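Local atomic coordinates of pseudoperoxidase (Leishmania major, PDB entry 5VIA), a protein that binds heme b within a peroxidase fold and is classed as a pseudoperoxidase, although its family is generally assigned peroxidase activity. Residues A[172-177]-A[236-241]; A[111-116]-A[286-291]; A[145-150]-A[271-276]. All coordinates share one frame; numbering follows the deposited sequence.

Interaction 1: residues A[172-177]-A[236-241]; sequences ESATHT and QCVVNA. With HEM (protoporphyrin IX containing Fe), chain B.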
loop_
_atom_site.group_PDB
_atom_site.type_symbol
_atom_site.label_atom_id
_atom_site.label_comp_id
_atom_site.label_asym_id
_atom_site.label_seq_id
_atom_site.Cartn_x
_atom_site.Cartn_y
_atom_site.Cartn_z
ATOM N N GLU A 172 -14.443 10.366 4.543
ATOM C CA GLU A 172 -13.382 11.360 4.458
ATOM C C GLU A 172 -12.993 11.707 5.904
ATOM O O GLU A 172 -13.728 11.359 6.835
ATOM C CB GLU A 172 -13.995 12.585 3.760
ATOM C CG GLU A 172 -13.213 13.879 3.707
ATOM C CD GLU A 172 -13.692 14.742 2.561
ATOM O OE1 GLU A 172 -14.207 15.856 2.799
ATOM O OE2 GLU A 172 -13.561 14.278 1.407
ATOM N N SER A 173 -11.862 12.389 6.100
ATOM C CA SER A 173 -11.471 12.891 7.429
ATOM C C SER A 173 -11.263 11.774 8.443
ATOM O O SER A 173 -11.704 11.859 9.590
ATOM C CB SER A 173 -12.494 13.889 7.980
ATOM O OG SER A 173 -12.679 14.971 7.092
ATOM N N ALA A 174 -10.596 10.719 8.007
ATOM C CA ALA A 174 -10.259 9.613 8.884
ATOM C C ALA A 174 -8.944 9.048 8.393
ATOM O O ALA A 174 -8.615 9.192 7.216
ATOM C CB ALA A 174 -11.337 8.555 8.836
ATOM N N THR A 175 -8.188 8.425 9.294
ATOM C CA THR A 175 -6.934 7.762 8.949
ATOM C C THR A 175 -6.932 6.454 9.711
ATOM O O THR A 175 -7.849 6.214 10.487
ATOM C CB THR A 175 -5.725 8.617 9.346
ATOM O OG1 THR A 175 -5.761 8.876 10.755
ATOM C CG2 THR A 175 -5.766 9.950 8.606
ATOM N N HIS A 176 -5.939 5.596 9.491
ATOM C CA HIS A 176 -5.853 4.363 10.261
ATOM C C HIS A 176 -5.371 4.606 11.697
ATOM O O HIS A 176 -5.844 3.950 12.636
ATOM C CB HIS A 176 -4.903 3.366 9.588
ATOM C CG HIS A 176 -5.496 2.661 8.408
ATOM N ND1 HIS A 176 -5.178 2.986 7.106
ATOM C CD2 HIS A 176 -6.379 1.636 8.335
ATOM C CE1 HIS A 176 -5.837 2.190 6.282
ATOM N NE2 HIS A 176 -6.575 1.363 7.002
ATOM N N THR A 177 -4.421 5.528 11.868
ATOM C CA THR A 177 -3.723 5.672 13.152
ATOM C C THR A 177 -3.721 7.086 13.720
ATOM O O THR A 177 -3.118 7.332 14.766
ATOM C CB THR A 177 -2.252 5.204 13.054
ATOM O OG1 THR A 177 -1.491 6.161 12.301
ATOM C CG2 THR A 177 -2.163 3.848 12.392
ATOM N N GLN A 236 -10.782 10.707 14.085
ATOM C CA GLN A 236 -11.445 9.446 13.805
ATOM C C GLN A 236 -10.422 8.511 13.188
ATOM O O GLN A 236 -9.801 8.841 12.173
ATOM C CB GLN A 236 -12.641 9.661 12.862
ATOM C CG GLN A 236 -13.343 8.378 12.397
ATOM C CD GLN A 236 -14.514 8.660 11.474
ATOM O OE1 GLN A 236 -14.513 9.644 10.732
ATOM N NE2 GLN A 236 -15.540 7.816 11.543
ATOM N N CYS A 237 -10.224 7.361 13.826
ATOM C CA CYS A 237 -9.262 6.375 13.357
ATOM C C CYS A 237 -10.001 5.098 12.996
ATOM O O CYS A 237 -10.805 4.589 13.788
ATOM C CB CYS A 237 -8.211 6.109 14.433
ATOM S SG CYS A 237 -7.382 7.606 14.980
ATOM N N VAL A 238 -9.728 4.589 11.799
ATOM C CA VAL A 238 -10.567 3.566 11.183
ATOM C C VAL A 238 -9.700 2.411 10.693
ATOM O O VAL A 238 -8.664 2.638 10.068
ATOM C CB VAL A 238 -11.375 4.161 10.003
ATOM C CG1 VAL A 238 -12.255 3.114 9.373
ATOM C CG2 VAL A 238 -12.236 5.348 10.478
ATOM N N VAL A 239 -10.106 1.178 11.000
ATOM C CA VAL A 239 -9.353 -0.019 10.605
ATOM C C VAL A 239 -10.341 -1.128 10.243
ATOM O O VAL A 239 -11.394 -1.249 10.870
ATOM C CB VAL A 239 -8.429 -0.519 11.751
ATOM C CG1 VAL A 239 -7.634 -1.746 11.321
ATOM C CG2 VAL A 239 -7.467 0.576 12.196
ATOM N N ASN A 240 -10.021 -1.913 9.216
ATOM C CA ASN A 240 -10.822 -3.086 8.855
ATOM C C ASN A 240 -10.954 -4.059 10.022
ATOM O O ASN A 240 -9.978 -4.293 10.741
ATOM C CB ASN A 240 -10.157 -3.830 7.683
ATOM C CG ASN A 240 -10.557 -3.277 6.336
ATOM O OD1 ASN A 240 -10.144 -2.178 5.959
ATOM N ND2 ASN A 240 -11.351 -4.042 5.586
ATOM N N ALA A 241 -12.143 -4.635 10.204
ATOM C CA ALA A 241 -12.339 -5.690 11.200
ATOM C C ALA A 241 -11.310 -6.802 11.016
ATOM O O ALA A 241 -10.759 -7.317 11.992
ATOM C CB ALA A 241 -13.758 -6.265 11.119
HETATM C CHA HEM B . -5.398 2.913 2.471
HETATM C CHB HEM B . -7.463 -1.290 3.822
HETATM C CHC HEM B . -3.455 -3.564 2.294
HETATM C CHD HEM B . -1.148 0.683 1.652
HETATM C C1A HEM B . -6.301 1.964 2.883
HETATM C C2A HEM B . -7.689 2.235 3.181
HETATM C C3A HEM B . -8.267 1.094 3.546
HETATM C C4A HEM B . -7.257 0.039 3.503
HETATM C CMA HEM B . -9.740 0.910 3.952
HETATM C CAA HEM B . -8.379 3.609 3.040
HETATM C CBA HEM B . -8.581 3.763 1.520
HETATM C CGA HEM B . -9.246 5.067 1.138
HETATM O O1A HEM B . -10.406 5.294 1.562
HETATM O O2A HEM B . -8.627 5.863 0.379
HETATM C C1B HEM B . -6.578 -2.302 3.510
HETATM C C2B HEM B . -6.764 -3.719 3.718
HETATM C C3B HEM B . -5.675 -4.369 3.281
HETATM C C4B HEM B . -4.722 -3.364 2.813
HETATM C CMB HEM B . -8.032 -4.357 4.307
HETATM C CAB HEM B . -5.516 -5.909 3.339
HETATM C CBB HEM B . -4.745 -6.579 2.475
HETATM C C1C HEM B . -2.477 -2.632 1.996
HETATM C C2C HEM B . -1.102 -2.911 1.562
HETATM C C3C HEM B . -0.472 -1.718 1.383
HETATM C C4C HEM B . -1.426 -0.666 1.702
HETATM C CMC HEM B . -0.537 -4.343 1.345
HETATM C CAC HEM B . 0.954 -1.347 0.916
HETATM C CBC HEM B . 1.832 -2.244 0.445
HETATM C C1D HEM B . -2.065 1.690 1.829
HETATM C C2D HEM B . -1.774 3.107 1.756
HETATM C C3D HEM B . -3.101 3.806 2.015
HETATM C C4D HEM B . -4.059 2.739 2.218
HETATM C CMD HEM B . -0.409 3.773 1.474
HETATM C CAD HEM B . -3.363 5.335 2.026
HETATM C CBD HEM B . -3.674 5.694 0.567
HETATM C CGD HEM B . -3.996 7.161 0.408
HETATM O O1D HEM B . -4.468 7.560 -0.698
HETATM O O2D HEM B . -3.785 7.918 1.388
HETATM N NA HEM B . -6.063 0.610 3.097
HETATM N NB HEM B . -5.324 -2.118 2.969
HETATM N NC HEM B . -2.634 -1.244 2.071
HETATM N ND HEM B . -3.416 1.510 2.116
HETATM FE FE HEM B . -4.410 -0.312 2.522
HETATM O O HOH W 1 -11.103 12.935 12.012
HETATM O O HOH W 2 -7.599 10.420 11.842
HETATM O O HOH W 3 -7.970 -0.958 7.220
#
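Ser173 and Gln236 meet where a loop of the peroxidase fold runs past strand 235-240, the outer strand of a small antiparallel sheet, beside the heme pocket. A water bridges them, donating to Ser173 O (2.7 Å) and accepting from Gln236 N, while the extended Gln236 side chain lies along Ser173 and Ala174. Ala174 turns its methyl toward the strand, CB lying 3.7 Å from Val238 CG2. Thr175 forms a single backbone bridge with Cys237: Thr175 N gives a weak bond to Gln236 O, whereas Val238 N donates to Thr175 O at 2.8 Å (155° at the hydrogen), in the carbonyl plane. A second water joins Thr175 OG1 to Gln236 O; OG1 is also bonded to Gly178 N. His176, in the heme pocket, has its CG beside the backbone N (chi1 -77°), which carries the imidazole past Val238 O to the porphyrin. Its CD2 is 3.0 Å from Val238 O, and its CA approaches the same oxygen at 3.3 Å through a CA-H...O contact; no conventional donor reaches this buried carbonyl. The ring stacks on that of His159, an axial ligand of the heme iron, and presents CE1 to heme C1A at 3.4 Å. In the ring plane, His176 NE2 shares a hydrogen bond with a third water, 2.7 Å away, which accepts from Asn240 N and donates to Asn240 OD1; this second-shell network probably helps fix the imidazole's rotation. At Thr177 the loop departs, with Cys237 SG 3.9 Å from Thr177 C.

Interaction 2: residues A[111-116]-A[286-291]; sequences WRWGRN and RPYSDP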
loop_
_atom_site.group_PDB
_atom_site.type_symbol
_atom_site.label_atom_id
_atom_site.label_comp_id
_atom_site.label_asym_id
_atom_site.label_seq_id
_atom_site.Cartn_x
_atom_site.Cartn_y
_atom_site.Cartn_z
ATOM N N TRP A 111 16.687 -2.187 -6.123
ATOM C CA TRP A 111 15.677 -2.044 -7.174
ATOM C C TRP A 111 16.166 -2.632 -8.494
ATOM O O TRP A 111 17.306 -2.400 -8.915
ATOM C CB TRP A 111 15.308 -0.568 -7.370
ATOM C CG TRP A 111 14.170 -0.364 -8.331
ATOM C CD1 TRP A 111 12.839 -0.570 -8.085
ATOM C CD2 TRP A 111 14.264 0.082 -9.688
ATOM N NE1 TRP A 111 12.100 -0.272 -9.210
ATOM C CE2 TRP A 111 12.953 0.128 -10.207
ATOM C CE3 TRP A 111 15.331 0.444 -10.517
ATOM C CZ2 TRP A 111 12.682 0.526 -11.518
ATOM C CZ3 TRP A 111 15.060 0.843 -11.814
ATOM C CH2 TRP A 111 13.746 0.877 -12.304
ATOM N N ARG A 112 15.306 -3.417 -9.128
ATOM C CA ARG A 112 15.600 -3.974 -10.435
ATOM C C ARG A 112 14.692 -3.363 -11.487
ATOM O O ARG A 112 13.626 -2.822 -11.171
ATOM C CB ARG A 112 15.441 -5.495 -10.417
ATOM C CG ARG A 112 16.548 -6.210 -9.652
ATOM C CD ARG A 112 16.215 -7.674 -9.470
ATOM N NE ARG A 112 17.296 -8.377 -8.786
ATOM C CZ ARG A 112 17.291 -9.681 -8.525
ATOM N NH1 ARG A 112 16.260 -10.430 -8.886
ATOM N NH2 ARG A 112 18.318 -10.235 -7.902
ATOM N N TRP A 113 15.117 -3.456 -12.741
ATOM C CA TRP A 113 14.401 -2.804 -13.825
ATOM C C TRP A 113 13.985 -3.796 -14.904
ATOM O O TRP A 113 14.358 -4.968 -14.862
ATOM C CB TRP A 113 15.248 -1.663 -14.414
ATOM C CG TRP A 113 16.516 -2.090 -15.107
ATOM C CD1 TRP A 113 17.689 -2.478 -14.518
ATOM C CD2 TRP A 113 16.749 -2.126 -16.522
ATOM N NE1 TRP A 113 18.627 -2.776 -15.481
ATOM C CE2 TRP A 113 18.076 -2.564 -16.718
ATOM C CE3 TRP A 113 15.963 -1.831 -17.641
ATOM C CZ2 TRP A 113 18.632 -2.721 -17.991
ATOM C CZ3 TRP A 113 16.520 -1.986 -18.908
ATOM C CH2 TRP A 113 17.839 -2.428 -19.071
ATOM N N GLY A 114 13.206 -3.325 -15.869
ATOM C CA GLY A 114 12.788 -4.168 -16.972
ATOM C C GLY A 114 11.380 -4.714 -16.832
ATOM O O GLY A 114 11.019 -5.662 -17.539
ATOM N N ARG A 115 10.590 -4.145 -15.920
ATOM C CA ARG A 115 9.182 -4.526 -15.801
ATOM C C ARG A 115 8.496 -4.279 -17.137
ATOM O O ARG A 115 8.510 -3.151 -17.643
ATOM C CB ARG A 115 8.473 -3.721 -14.705
ATOM C CG ARG A 115 8.838 -4.120 -13.283
ATOM C CD ARG A 115 8.353 -3.083 -12.252
ATOM N NE ARG A 115 8.883 -3.423 -10.931
ATOM C CZ ARG A 115 10.135 -3.170 -10.551
ATOM N NH1 ARG A 115 10.971 -2.552 -11.380
ATOM N NH2 ARG A 115 10.555 -3.534 -9.349
ATOM N N ASN A 116 7.936 -5.338 -17.718
ATOM C CA ASN A 116 7.242 -5.243 -18.997
ATOM C C ASN A 116 5.896 -4.561 -18.843
ATOM O O ASN A 116 5.080 -4.969 -18.014
ATOM C CB ASN A 116 7.010 -6.638 -19.595
ATOM C CG ASN A 116 8.246 -7.206 -20.273
ATOM O OD1 ASN A 116 8.770 -8.244 -19.864
ATOM N ND2 ASN A 116 8.705 -6.537 -21.328
ATOM N N ARG A 286 15.938 -7.153 -14.318
ATOM C CA ARG A 286 17.378 -7.047 -14.481
ATOM C C ARG A 286 18.036 -6.287 -13.338
ATOM O O ARG A 286 17.535 -5.246 -12.906
ATOM C CB ARG A 286 17.707 -6.396 -15.824
ATOM C CG ARG A 286 17.102 -7.128 -17.018
ATOM C CD ARG A 286 17.764 -6.707 -18.318
ATOM N NE ARG A 286 16.859 -6.802 -19.464
ATOM C CZ ARG A 286 15.856 -5.955 -19.690
ATOM N NH1 ARG A 286 15.621 -4.964 -18.840
ATOM N NH2 ARG A 286 15.082 -6.100 -20.759
ATOM N N PRO A 287 19.152 -6.827 -12.823
ATOM C CA PRO A 287 19.929 -6.116 -11.805
ATOM C C PRO A 287 20.368 -4.754 -12.322
ATOM O O PRO A 287 20.770 -4.634 -13.478
ATOM C CB PRO A 287 21.133 -7.032 -11.592
ATOM C CG PRO A 287 20.590 -8.404 -11.877
ATOM C CD PRO A 287 19.650 -8.197 -13.041
ATOM N N TYR A 288 20.262 -3.736 -11.476
ATOM C CA TYR A 288 20.520 -2.361 -11.881
ATOM C C TYR A 288 22.014 -2.092 -12.024
ATOM O O TYR A 288 22.837 -2.654 -11.298
ATOM C CB TYR A 288 19.900 -1.400 -10.864
ATOM C CG TYR A 288 20.050 0.074 -11.181
ATOM C CD1 TYR A 288 19.105 0.739 -11.952
ATOM C CD2 TYR A 288 21.120 0.806 -10.680
ATOM C CE1 TYR A 288 19.228 2.079 -12.232
ATOM C CE2 TYR A 288 21.250 2.154 -10.956
ATOM C CZ TYR A 288 20.304 2.782 -11.730
ATOM O OH TYR A 288 20.430 4.123 -12.001
ATOM N N SER A 289 22.347 -1.236 -12.980
ATOM C CA SER A 289 23.709 -0.776 -13.183
ATOM C C SER A 289 23.597 0.719 -13.421
ATOM O O SER A 289 22.648 1.168 -14.067
ATOM C CB SER A 289 24.320 -1.462 -14.408
ATOM O OG SER A 289 25.727 -1.312 -14.446
ATOM N N ASP A 290 24.529 1.501 -12.889
ATOM C CA ASP A 290 24.501 2.936 -13.143
ATOM C C ASP A 290 24.797 3.166 -14.620
ATOM O O ASP A 290 25.811 2.692 -15.129
ATOM C CB ASP A 290 25.510 3.679 -12.264
ATOM C CG ASP A 290 25.449 5.185 -12.448
ATOM O OD1 ASP A 290 24.589 5.834 -11.812
ATOM O OD2 ASP A 290 26.260 5.723 -13.231
ATOM N N PRO A 291 23.899 3.885 -15.315
ATOM C CA PRO A 291 24.013 4.100 -16.760
ATOM C C PRO A 291 25.210 4.972 -17.128
ATOM O O PRO A 291 25.628 4.986 -18.286
ATOM C CB PRO A 291 22.717 4.839 -17.099
ATOM C CG PRO A 291 22.334 5.526 -15.845
ATOM C CD PRO A 291 22.743 4.597 -14.741
HETATM O O HOH W 4 19.408 -4.159 -8.758
#
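Trp113 and Arg286 pair as the hydrogen-bonded couple of a two-stranded antiparallel sheet, which joins the chain after helix 105-109 to the C-terminal tail. Two backbone bonds define it: Trp113 N donates to Arg286 O at 3.0 Å, and Arg286 N to Trp113 O at 2.8 Å. A weak third bond runs from Trp113 NE1 to Pro287 O (3.5 Å, 136° at the hydrogen), reaching that oxygen at the indole edge. Water extends the pairing, donating to Trp111 O and accepting from Tyr288 N. Within segment 111-116, Arg115 NH1 braces the chain by donating to Arg112 O at 2.7 Å while forming a salt bridge with Asp87.

The cationic contact lies over one indole face. Arg286 CB packs on the five-membered ring in a CH-pi contact, and the extended chain then carries the guanidinium over the six-membered ring, with CZ 4.4 Å from its centroid, a cation-pi interaction. Ring and guanidinium planes are inclined by 42°, and NH1 is the atom that comes closest, 3.1 Å from Trp113 CZ3. Trp113 chi1 of 66° sets CG between the backbone N and the carbonyl carbon, folding the indole back across the tail.

Apolar packing adds to this. Tyr288 CD1 sits at the edge of the Trp111 ring, 4.0 Å from Trp111 CE3, and also approaches Trp113 CD1. The polar ends look elsewhere: Trp111 NE1 bonds Ser90 OG, and Tyr288 OH bonds Arg16 N.

With so short a backbone pairing, the tail's attachment is shared with the aromatic side chains; the indole would probably stabilise the arginine's charge at the protein surface.

Interaction 3: residues A[145-150]-A[271-276]; sequences GGLTEA and QSAFTK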
loop_
_atom_site.group_PDB
_atom_site.type_symbol
_atom_site.label_atom_id
_atom_site.label_comp_id
_atom_site.label_asym_id
_atom_site.label_seq_id
_atom_site.Cartn_x
_atom_site.Cartn_y
_atom_site.Cartn_z
ATOM N N GLY A 145 4.270 -12.232 -4.179
ATOM C CA GLY A 145 5.659 -12.617 -4.379
ATOM C C GLY A 145 6.112 -13.793 -3.517
ATOM O O GLY A 145 7.286 -14.151 -3.527
ATOM N N GLY A 146 5.189 -14.391 -2.772
ATOM C CA GLY A 146 5.540 -15.437 -1.829
ATOM C C GLY A 146 6.170 -14.847 -0.582
ATOM O O GLY A 146 7.335 -15.125 -0.276
ATOM N N LEU A 147 5.399 -14.021 0.127
ATOM C CA LEU A 147 5.866 -13.382 1.351
ATOM C C LEU A 147 5.778 -14.337 2.543
ATOM O O LEU A 147 4.870 -15.179 2.604
ATOM C CB LEU A 147 4.999 -12.145 1.659
ATOM C CG LEU A 147 4.834 -11.066 0.600
ATOM C CD1 LEU A 147 4.196 -9.834 1.240
ATOM C CD2 LEU A 147 6.160 -10.701 0.043
ATOM N N THR A 148 6.711 -14.201 3.489
ATOM C CA THR A 148 6.629 -14.891 4.779
ATOM C C THR A 148 5.583 -14.157 5.614
ATOM O O THR A 148 5.165 -13.047 5.248
ATOM C CB THR A 148 7.946 -14.803 5.560
ATOM O OG1 THR A 148 8.217 -13.419 5.851
ATOM C CG2 THR A 148 9.107 -15.400 4.758
ATOM N N GLU A 149 5.181 -14.731 6.746
ATOM C CA GLU A 149 4.222 -14.018 7.590
ATOM C C GLU A 149 4.820 -12.722 8.151
ATOM O O GLU A 149 4.128 -11.707 8.269
ATOM C CB GLU A 149 3.625 -14.903 8.700
ATOM C CG GLU A 149 2.505 -14.144 9.444
ATOM C CD GLU A 149 1.639 -15.005 10.337
ATOM O OE1 GLU A 149 2.190 -15.774 11.152
ATOM O OE2 GLU A 149 0.394 -14.897 10.233
ATOM N N ALA A 150 6.112 -12.745 8.462
ATOM C CA ALA A 150 6.807 -11.541 8.924
ATOM C C ALA A 150 6.728 -10.411 7.890
ATOM O O ALA A 150 6.480 -9.251 8.240
ATOM C CB ALA A 150 8.258 -11.865 9.247
ATOM N N GLN A 271 11.265 -3.622 4.054
ATOM C CA GLN A 271 11.928 -3.378 2.782
ATOM C C GLN A 271 11.999 -4.664 1.987
ATOM O O GLN A 271 11.830 -4.660 0.764
ATOM C CB GLN A 271 13.313 -2.746 2.998
ATOM C CG GLN A 271 13.223 -1.361 3.666
ATOM C CD GLN A 271 14.555 -0.656 3.755
ATOM O OE1 GLN A 271 14.980 0.000 2.805
ATOM N NE2 GLN A 271 15.216 -0.770 4.901
ATOM N N SER A 272 12.218 -5.774 2.680
ATOM C CA SER A 272 12.230 -7.061 2.008
ATOM C C SER A 272 10.857 -7.389 1.408
ATOM O O SER A 272 10.754 -7.837 0.260
ATOM C CB SER A 272 12.683 -8.157 2.976
ATOM O OG SER A 272 12.427 -9.419 2.409
ATOM N N ALA A 273 9.802 -7.151 2.182
ATOM C CA ALA A 273 8.440 -7.369 1.698
ATOM C C ALA A 273 8.101 -6.447 0.532
ATOM O O ALA A 273 7.516 -6.882 -0.472
ATOM C CB ALA A 273 7.433 -7.154 2.827
ATOM N N PHE A 274 8.439 -5.168 0.669
ATOM C CA PHE A 274 8.023 -4.200 -0.345
ATOM C C PHE A 274 8.704 -4.515 -1.664
ATOM O O PHE A 274 8.088 -4.466 -2.727
ATOM C CB PHE A 274 8.310 -2.761 0.104
ATOM C CG PHE A 274 7.473 -1.737 -0.608
ATOM C CD1 PHE A 274 7.857 -1.255 -1.848
ATOM C CD2 PHE A 274 6.296 -1.264 -0.044
ATOM C CE1 PHE A 274 7.085 -0.304 -2.522
ATOM C CE2 PHE A 274 5.513 -0.307 -0.722
ATOM C CZ PHE A 274 5.915 0.158 -1.959
ATOM N N THR A 275 9.983 -4.867 -1.599
ATOM C CA THR A 275 10.691 -5.296 -2.794
ATOM C C THR A 275 10.053 -6.529 -3.460
ATOM O O THR A 275 9.853 -6.537 -4.680
ATOM C CB THR A 275 12.191 -5.528 -2.486
ATOM O OG1 THR A 275 12.828 -4.254 -2.337
ATOM C CG2 THR A 275 12.874 -6.301 -3.618
ATOM N N LYS A 276 9.738 -7.572 -2.692
ATOM C CA LYS A 276 9.058 -8.743 -3.260
ATOM C C LYS A 276 7.739 -8.336 -3.915
ATOM O O LYS A 276 7.394 -8.809 -5.000
ATOM C CB LYS A 276 8.758 -9.788 -2.183
ATOM C CG LYS A 276 9.933 -10.649 -1.707
ATOM C CD LYS A 276 9.380 -11.791 -0.829
ATOM C CE LYS A 276 10.427 -12.808 -0.359
ATOM N NZ LYS A 276 9.829 -13.802 0.619
#
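Lys276 lies along Gly146 and Leu147 in a partly buried loop-to-helix contact of the mainly helical peroxidase fold: the turn leading into helix 149-155 rests on one side of helix 263-279. Two residues of that long helix, Ala273 and Lys276, one turn apart, point their CB atoms at the turn.

Leu147 supplies the apolar half. Its CG stands beside the backbone N (chi1 -55°), which sets CD2 against the helix; this methyl touches the aliphatic run of Lys276, 3.5 Å from both Lys276 CB and Lys276 CD. The two side chains run antiparallel alongside each other. The other methyl, Leu147 CD1, is a looser neighbour of Ala273 CB at 4.5 Å, and the leucine also packs on Cys152 and Leu155 of the helix that follows.

Close approach at the start of the turn is possible because Gly145 has no side chain: its CA comes within 5.3 Å of Lys276 CA, and a CB here would collide with Lys276 O. Gly145 and Gly146 both adopt positive phi, a conformation that favours glycine. Thr148 is the N-cap of helix 149-155, its side chain capping a backbone N of the first turn, while Thr148 N is held by Glu151 OE1, a reciprocal pattern consistent with a capping box. Glu151 also makes a salt bridge with Lys276 NZ and a hydrogen bond to Ser272 OG, so that one carboxylate ties the helix start to helix 263-279.

The lysine was modelled in two conformers, and its last bond may not be present in both. In the one described, Lys276 NZ donates to Gly146 O at 3.0 Å, with a C=O...N angle of 140° and the nitrogen tilted 28° from the carbonyl plane.

In the fold
Interaction 1 is the buried contact of the three, interaction 3 is partly buried and interaction 2 lies at the surface. Interactions 1 and 2 both use backbone hydrogen bonds, but only interaction 2 pairs two short strands, gaining from aromatic and cation-pi contacts; interaction 1 bridges a loop to a sheet edge beside the heme, with waters joining polar atoms. Interaction 3 depends on one long lysine and a leucine. Interactions 2 and 3 are neighbours, their nearest atoms about 6 Å apart, because helix 263-279 is followed by strand 286-287; interaction 1 lies on the opposite side of the chain's centre. In sequence, interaction 1 is nested within interaction 3, itself inside interaction 2.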